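Local atomic coordinates of dual function macrocyclase-peptidase POPB (Galerina marginata, PDB entry 5N4B), a protein that cleaves peptide bonds after proline and macrocyclises the trimmed precursor peptide during biosynthesis of the amanitin toxins. Residues G520-G532 / K547-L561. The protein carries 1 engineered substitution. Residues are numbered along the deposited sequence; the frame is centred on the assembly and turned at random.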
ATOM      1  N   GLY A 520      -3.680 -22.540 -16.831  1.00 14.41           N
ATOM      2  CA  GLY A 520      -2.489 -22.501 -17.677  1.00 14.28           C
ATOM      3  C   GLY A 520      -2.200 -21.084 -18.131  1.00 14.99           C
ATOM      4  O   GLY A 520      -1.734 -20.871 -19.268  1.00 17.28           O
ATOM      5  N   ALA A 521      -2.474 -20.100 -17.287  1.00 14.98           N
ATOM      6  CA  ALA A 521      -2.315 -18.694 -17.628  1.00 14.58           C
ATOM      7  C   ALA A 521      -1.006 -18.204 -17.037  1.00 14.74           C
ATOM      8  O   ALA A 521      -0.369 -18.891 -16.254  1.00 16.66           O
ATOM      9  CB  ALA A 521      -3.479 -17.878 -17.054  1.00 13.29           C
ATOM     10  N   ILE A 522      -0.588 -17.003 -17.440  1.00 12.24           N
ATOM     11  CA  ILE A 522       0.625 -16.395 -16.902  1.00  9.82           C
ATOM     12  C   ILE A 522       0.245 -15.078 -16.214  1.00  8.49           C
ATOM     13  O   ILE A 522      -0.812 -14.490 -16.492  1.00 11.30           O
ATOM     14  CB  ILE A 522       1.689 -16.184 -17.982  1.00 11.99           C
ATOM     15  CG1 ILE A 522       1.299 -15.080 -18.961  1.00 11.78           C
ATOM     16  CG2 ILE A 522       2.011 -17.489 -18.706  1.00 15.08           C
ATOM     17  CD1 ILE A 522       2.339 -14.773 -20.004  1.00 14.42           C
ATOM     18  N   PHE A 523       1.091 -14.642 -15.260  1.00 10.06           N
ATOM     19  CA  PHE A 523       0.931 -13.371 -14.557  1.00  8.81           C
ATOM     20  C   PHE A 523       2.128 -12.501 -14.910  1.00 10.18           C
ATOM     21  O   PHE A 523       3.270 -12.926 -14.797  1.00 12.07           O
ATOM     22  CB  PHE A 523       0.905 -13.623 -13.056  1.00 10.45           C
ATOM     23  CG  PHE A 523       0.627 -12.455 -12.185  1.00 10.18           C
ATOM     24  CD1 PHE A 523      -0.546 -11.746 -12.323  1.00 11.93           C
ATOM     25  CD2 PHE A 523       1.503 -12.133 -11.177  1.00 12.36           C
ATOM     26  CE1 PHE A 523      -0.845 -10.679 -11.488  1.00 13.33           C
ATOM     27  CE2 PHE A 523       1.213 -11.036 -10.355  1.00 13.30           C
ATOM     28  CZ  PHE A 523       0.066 -10.332 -10.521  1.00 12.46           C
ATOM     29  N   ALA A 524       1.865 -11.274 -15.327  1.00  7.98           N
ATOM     30  CA  ALA A 524       2.882 -10.372 -15.833  1.00  8.74           C
ATOM     31  C   ALA A 524       2.856  -9.088 -15.030  1.00  8.75           C
ATOM     32  O   ALA A 524       1.797  -8.481 -14.861  1.00  8.27           O
ATOM     33  CB  ALA A 524       2.639 -10.067 -17.306  1.00  9.52           C
ATOM     34  N   VAL A 525       4.034  -8.626 -14.608  1.00  8.72           N
ATOM     35  CA  VAL A 525       4.158  -7.427 -13.763  1.00  9.09           C
ATOM     36  C   VAL A 525       5.237  -6.526 -14.332  1.00  9.14           C
ATOM     37  O   VAL A 525       6.422  -6.674 -13.985  1.00  9.41           O
ATOM     38  CB  VAL A 525       4.481  -7.787 -12.312  1.00 10.32           C
ATOM     39  CG1 VAL A 525       4.457  -6.552 -11.433  1.00 13.19           C
ATOM     40  CG2 VAL A 525       3.487  -8.825 -11.765  1.00 12.75           C
ATOM     41  N   PRO A 526       4.901  -5.648 -15.269  1.00  8.58           N
ATOM     42  CA  PRO A 526       5.904  -4.757 -15.866  1.00  8.78           C
ATOM     43  C   PRO A 526       6.252  -3.627 -14.917  1.00  8.79           C
ATOM     44  O   PRO A 526       5.387  -2.995 -14.300  1.00 10.23           O
ATOM     45  CB  PRO A 526       5.216  -4.237 -17.126  1.00 11.20           C
ATOM     46  CG  PRO A 526       3.752  -4.289 -16.797  1.00  8.95           C
ATOM     47  CD  PRO A 526       3.587  -5.500 -15.918  1.00  8.76           C
ATOM     48  N   SER A 527       7.547  -3.312 -14.844  1.00  9.67           N
ATOM     49  CA  SER A 527       8.053  -2.273 -13.962  1.00 10.19           C
ATOM     50  C   SER A 527       7.993  -0.915 -14.669  1.00 10.97           C
ATOM     51  O   SER A 527       9.003  -0.261 -14.896  1.00 10.70           O
ATOM     52  CB  SER A 527       9.487  -2.584 -13.550  1.00 11.07           C
ATOM     53  OG  SER A 527       9.617  -3.915 -13.034  1.00 11.19           O
ATOM     54  N   ILE A 528       6.775  -0.452 -14.915  1.00  9.88           N
ATOM     55  CA  ILE A 528       6.566   0.744 -15.738  1.00  9.13           C
ATOM     56  C   ILE A 528       7.012   2.016 -15.013  1.00 10.34           C
ATOM     57  O   ILE A 528       7.008   2.117 -13.774  1.00 10.31           O
ATOM     58  CB  ILE A 528       5.106   0.817 -16.180  1.00  8.40           C
ATOM     59  CG1 ILE A 528       4.182   1.043 -14.988  1.00 10.07           C
ATOM     60  CG2 ILE A 528       4.760  -0.418 -16.978  1.00 11.75           C
ATOM     61  CD1 ILE A 528       2.694   0.945 -15.359  1.00 10.94           C
ATOM     62  N   ARG A 529       7.375   3.009 -15.814  1.00 10.76           N
ATOM     63  CA  ARG A 529       7.757   4.312 -15.295  1.00 12.26           C
ATOM     64  C   ARG A 529       6.605   4.955 -14.547  1.00 12.28           C
ATOM     65  O   ARG A 529       5.434   4.648 -14.797  1.00 12.82           O
ATOM     66  CB  ARG A 529       8.262   5.200 -16.424  1.00 12.15           C
ATOM     67  CG  ARG A 529       9.662   4.834 -16.885  1.00 14.71           C
ATOM     68  CD  ARG A 529      10.100   5.618 -18.071  1.00 13.94           C
ATOM     69  NE  ARG A 529       9.354   5.216 -19.241  1.00 15.07           N
ATOM     70  CZ  ARG A 529       9.497   5.724 -20.448  1.00 17.37           C
ATOM     71  NH1 ARG A 529      10.329   6.742 -20.668  1.00 18.09           N
ATOM     72  NH2 ARG A 529       8.781   5.237 -21.429  1.00 17.80           N
ATOM     73  N   GLY A 530       6.949   5.821 -13.602  1.00 12.68           N
ATOM     74  CA  GLY A 530       6.071   6.282 -12.570  1.00 11.05           C
ATOM     75  C   GLY A 530       6.222   5.514 -11.262  1.00 11.15           C
ATOM     76  O   GLY A 530       6.009   6.066 -10.185  1.00 12.72           O
ATOM     77  N   GLY A 531       6.603   4.240 -11.340  1.00 11.61           N
ATOM     78  CA  GLY A 531       7.030   3.535 -10.154  1.00 11.49           C
ATOM     79  C   GLY A 531       8.389   3.979  -9.663  1.00 11.18           C
ATOM     80  O   GLY A 531       9.054   4.816 -10.274  1.00 14.05           O
ATOM     81  N   GLY A 532       8.787   3.372  -8.555  1.00 12.62           N
ATOM     82  CA  GLY A 532      10.035   3.669  -7.885  1.00 14.01           C
ATOM     83  C   GLY A 532      11.117   2.657  -8.085  1.00 16.43           C
ATOM     84  O   GLY A 532      12.151   2.762  -7.416  1.00 17.09           O
ATOM     85  N   LYS A 547       3.467  11.703 -17.623  1.00 15.50           N
ATOM     86  CA  LYS A 547       2.598  10.617 -17.161  1.00 13.92           C
ATOM     87  C   LYS A 547       2.159   9.719 -18.305  1.00 12.51           C
ATOM     88  O   LYS A 547       1.912   8.527 -18.092  1.00 13.62           O
ATOM     89  CB  LYS A 547       1.364  11.202 -16.445  1.00 14.39           C
ATOM     90  CG  LYS A 547       0.562  10.158 -15.669  1.00 15.96           C
ATOM     91  CD  LYS A 547       1.313   9.761 -14.380  1.00 20.85           C
ATOM     92  CE  LYS A 547       1.230   8.318 -14.056  1.00 25.72           C
ATOM     93  NZ  LYS A 547       2.205   8.009 -12.939  1.00 20.16           N
ATOM     94  N   VAL A 548       2.047  10.255 -19.520  1.00 14.10           N
ATOM     95  CA  VAL A 548       1.695   9.426 -20.674  1.00 16.55           C
ATOM     96  C   VAL A 548       2.654   8.246 -20.817  1.00 15.75           C
ATOM     97  O   VAL A 548       2.256   7.186 -21.303  1.00 15.67           O
ATOM     98  CB  VAL A 548       1.610  10.262 -21.964  1.00 18.81           C
ATOM     99  CG1 VAL A 548       2.962  10.810 -22.326  1.00 21.26           C
ATOM    100  CG2 VAL A 548       1.103   9.401 -23.131  1.00 25.17           C
ATOM    101  N   ASN A 549       3.911   8.381 -20.354  1.00 14.36           N
ATOM    102  CA  ASN A 549       4.860   7.290 -20.524  1.00 14.56           C
ATOM    103  C   ASN A 549       4.456   6.054 -19.736  1.00 14.17           C
ATOM    104  O   ASN A 549       4.728   4.936 -20.175  1.00 13.94           O
ATOM    105  CB  ASN A 549       6.245   7.704 -20.071  1.00 14.93           C
ATOM    106  CG  ASN A 549       6.876   8.731 -20.943  1.00 15.76           C
ATOM    107  OD1 ASN A 549       6.509   8.951 -22.092  1.00 18.54           O
ATOM    108  ND2 ASN A 549       7.873   9.375 -20.381  1.00 19.27           N
ATOM    109  N   THR A 550       3.807   6.251 -18.588  1.00 13.12           N
ATOM    110  CA  THR A 550       3.304   5.112 -17.810  1.00 11.66           C
ATOM    111  C   THR A 550       2.362   4.260 -18.640  1.00 13.56           C
ATOM    112  O   THR A 550       2.439   3.020 -18.635  1.00 11.97           O
ATOM    113  CB  THR A 550       2.595   5.640 -16.587  1.00 12.21           C
ATOM    114  OG1 THR A 550       3.513   6.430 -15.782  1.00 12.67           O
ATOM    115  CG2 THR A 550       2.052   4.529 -15.783  1.00 12.14           C
ATOM    116  N   PHE A 551       1.441   4.926 -19.339  1.00 12.84           N
ATOM    117  CA  PHE A 551       0.463   4.246 -20.178  1.00 11.13           C
ATOM    118  C   PHE A 551       1.133   3.584 -21.382  1.00 11.33           C
ATOM    119  O   PHE A 551       0.851   2.429 -21.699  1.00 12.30           O
ATOM    120  CB  PHE A 551      -0.625   5.232 -20.620  1.00 11.87           C
ATOM    121  CG  PHE A 551      -1.490   5.690 -19.491  1.00 12.50           C
ATOM    122  CD1 PHE A 551      -1.140   6.768 -18.722  1.00 17.12           C
ATOM    123  CD2 PHE A 551      -2.625   5.004 -19.150  1.00 13.16           C
ATOM    124  CE1 PHE A 551      -1.905   7.168 -17.640  1.00 18.64           C
ATOM    125  CE2 PHE A 551      -3.373   5.383 -18.082  1.00 12.26           C
ATOM    126  CZ  PHE A 551      -3.064   6.465 -17.357  1.00 14.52           C
ATOM    127  N   ASP A 552       2.057   4.302 -22.044  1.00 11.99           N
ATOM    128  CA  ASP A 552       2.796   3.714 -23.145  1.00 13.98           C
ATOM    129  C   ASP A 552       3.571   2.472 -22.682  1.00 12.21           C
ATOM    130  O   ASP A 552       3.622   1.467 -23.389  1.00 13.64           O
ATOM    131  CB  ASP A 552       3.732   4.769 -23.748  1.00 14.45           C
ATOM    132  CG  ASP A 552       2.983   5.861 -24.551  1.00 18.39           C
ATOM    133  OD1 ASP A 552       1.852   5.592 -25.017  1.00 21.20           O
ATOM    134  OD2 ASP A 552       3.567   6.949 -24.741  1.00 21.48           O
ATOM    135  N   ASP A 553       4.181   2.525 -21.511  1.00 12.57           N
ATOM    136  CA  ASP A 553       4.937   1.378 -21.007  1.00 11.42           C
ATOM    137  C   ASP A 553       4.004   0.190 -20.777  1.00 10.21           C
ATOM    138  O   ASP A 553       4.336  -0.945 -21.091  1.00 11.64           O
ATOM    139  CB  ASP A 553       5.656   1.732 -19.700  1.00 11.71           C
ATOM    140  CG  ASP A 553       6.815   2.700 -19.865  1.00 15.02           C
ATOM    141  OD1 ASP A 553       7.196   2.990 -21.000  1.00 15.17           O
ATOM    142  OD2 ASP A 553       7.300   3.133 -18.798  1.00 14.01           O
ATOM    143  N   PHE A 554       2.823   0.441 -20.215  1.00 10.62           N
ATOM    144  CA  PHE A 554       1.903  -0.645 -19.884  1.00  9.76           C
ATOM    145  C   PHE A 554       1.303  -1.263 -21.144  1.00 10.52           C
ATOM    146  O   PHE A 554       1.203  -2.497 -21.263  1.00 10.44           O
ATOM    147  CB  PHE A 554       0.808  -0.122 -18.953  1.00  9.89           C
ATOM    148  CG  PHE A 554       0.092  -1.183 -18.151  1.00  9.40           C
ATOM    149  CD1 PHE A 554       0.749  -1.961 -17.231  1.00  9.24           C
ATOM    150  CD2 PHE A 554      -1.280  -1.284 -18.233  1.00 10.44           C
ATOM    151  CE1 PHE A 554       0.073  -2.895 -16.457  1.00 10.18           C
ATOM    152  CE2 PHE A 554      -1.969  -2.217 -17.482  1.00  9.25           C
ATOM    153  CZ  PHE A 554      -1.301  -3.022 -16.613  1.00  9.60           C
ATOM    154  N   ILE A 555       0.939  -0.426 -22.106  1.00 10.30           N
ATOM    155  CA  ILE A 555       0.433  -0.931 -23.371  1.00 11.68           C
ATOM    156  C   ILE A 555       1.505  -1.711 -24.145  1.00 10.10           C
ATOM    157  O   ILE A 555       1.256  -2.803 -24.677  1.00 12.49           O
ATOM    158  CB  ILE A 555      -0.157   0.232 -24.182  1.00 13.06           C
ATOM    159  CG1 ILE A 555      -1.416   0.753 -23.500  1.00 13.28           C
ATOM    160  CG2 ILE A 555      -0.419  -0.234 -25.614  1.00 14.59           C
ATOM    161  CD1 ILE A 555      -1.834   2.134 -24.001  1.00 15.59           C
ATOM    162  N   ALA A 556       2.737  -1.190 -24.167  1.00 12.11           N
ATOM    163  CA  ALA A 556       3.823  -1.916 -24.821  1.00 12.10           C
ATOM    164  C   ALA A 556       4.077  -3.286 -24.186  1.00 12.25           C
ATOM    165  O   ALA A 556       4.449  -4.259 -24.878  1.00 14.29           O
ATOM    166  CB  ALA A 556       5.086  -1.066 -24.864  1.00 13.11           C
ATOM    167  N   ALA A 557       3.909  -3.404 -22.869  1.00 10.52           N
ATOM    168  CA  ALA A 557       4.096  -4.695 -22.227  1.00 10.60           C
ATOM    169  C   ALA A 557       3.094  -5.711 -22.769  1.00 10.02           C
ATOM    170  O   ALA A 557       3.449  -6.856 -23.063  1.00 11.93           O
ATOM    171  CB  ALA A 557       3.951  -4.533 -20.717  1.00 12.08           C
ATOM    172  N   ALA A 558       1.840  -5.306 -22.908  1.00 11.79           N
ATOM    173  CA  ALA A 558       0.803  -6.219 -23.391  1.00 11.53           C
ATOM    174  C   ALA A 558       1.051  -6.594 -24.840  1.00 14.57           C
ATOM    175  O   ALA A 558       0.861  -7.754 -25.220  1.00 14.57           O
ATOM    176  CB  ALA A 558      -0.572  -5.566 -23.218  1.00 13.20           C
ATOM    177  N   GLN A 559       1.518  -5.637 -25.637  1.00 12.72           N
ATOM    178  CA  GLN A 559       1.830  -5.919 -27.029  1.00 14.09           C
ATOM    179  C   GLN A 559       2.992  -6.900 -27.122  1.00 13.51           C
ATOM    180  O   GLN A 559       2.978  -7.812 -27.950  1.00 16.65           O
ATOM    181  CB  GLN A 559       2.142  -4.596 -27.754  1.00 15.09           C
ATOM    182  CG  GLN A 559       0.910  -3.704 -27.845  1.00 15.52           C
ATOM    183  CD  GLN A 559       1.191  -2.336 -28.390  1.00 18.22           C
ATOM    184  OE1 GLN A 559       2.192  -1.691 -28.063  1.00 20.39           O
ATOM    185  NE2 GLN A 559       0.275  -1.857 -29.207  1.00 22.10           N
ATOM    186  N   PHE A 560       3.996  -6.735 -26.255  1.00 12.46           N
ATOM    187  CA  PHE A 560       5.161  -7.612 -26.220  1.00 12.72           C
ATOM    188  C   PHE A 560       4.793  -9.034 -25.833  1.00 13.36           C
ATOM    189  O   PHE A 560       5.310  -9.998 -26.405  1.00 14.97           O
ATOM    190  CB  PHE A 560       6.164  -7.024 -25.214  1.00 13.18           C
ATOM    191  CG  PHE A 560       7.327  -7.923 -24.862  1.00 14.52           C
ATOM    192  CD1 PHE A 560       8.461  -7.928 -25.618  1.00 16.99           C
ATOM    193  CD2 PHE A 560       7.275  -8.746 -23.776  1.00 16.41           C
ATOM    194  CE1 PHE A 560       9.540  -8.745 -25.266  1.00 16.73           C
ATOM    195  CE2 PHE A 560       8.351  -9.569 -23.454  1.00 21.56           C
ATOM    196  CZ  PHE A 560       9.463  -9.539 -24.206  1.00 18.80           C
ATOM    197  N   LEU A 561       3.882  -9.195 -24.867  1.00 13.54           N
ATOM    198  CA  LEU A 561       3.481 -10.547 -24.453  1.00 12.88           C
ATOM    199  C   LEU A 561       2.935 -11.319 -25.633  1.00 13.77           C
ATOM    200  O   LEU A 561       3.205 -12.505 -25.773  1.00 15.60           O
ATOM    201  CB  LEU A 561       2.437 -10.473 -23.343  1.00 13.37           C
ATOM    202  CG  LEU A 561       2.917  -9.970 -21.992  1.00 12.23           C
ATOM    203  CD1 LEU A 561       1.748  -9.821 -21.059  1.00 13.17           C
ATOM    204  CD2 LEU A 561       3.936 -10.881 -21.398  1.00 13.86           C
TER
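Pro526 and Ile528 pack against helix 548-561, which runs back over strand 522-526 with its axis 9.3 Å away and their N-to-C directions 145° apart. This is strand-to-helix packing in the alpha/beta-hydrolase domain of a prolyl oligopeptidase: the strand lies in the mixed central sheet, bonded to strand 492-495, and the helix covers one sheet face. Alternate residues Ile522, Ala524 and Pro526 direct CB at the helix. Ala524 CB meets Leu561 CD1 at 3.9 Å, and the Pro526 ring touches both Ala557 CB and, obliquely, the Phe554 ring. Beyond the strand, Ile528 spreads its two branches over the helix: CG2 lies 3.6 Å from Asp553 CB, while CG1, set between the backbone N and carbonyl carbon, carries CD1 to Thr550 CG2 and the Phe554 ring.

The polar end centres on Asp553. Arg529 forms a side-on, two-nitrogen salt bridge with its carboxylate, NE to OD2 and NH2 to OD1, both on syn lone pairs; the guanidinium and carboxylate planes nearly coincide, and the NE bond is almost straight (176°). Asp553 OD2 also accepts Arg529 N at 3.0 Å through its anti lone pair, so backbone and side chain of one arginine hold the same oxygen. Asn549 CB sits over the centre of one guanidinium face, its amide stacked nearly parallel and its ND2 bonded to Gly541 O. Asp470 pairs with Arg529 NH1 and Ser468 OG bonds to Asp553 OD1, extending this network towards the loop after strand 459-467. Within the type II turn 528-531, Arg529 O accepts a hydrogen bond from Thr550 OG1 of the helix at 2.8 Å, the donor lying 47° out of the carbonyl plane.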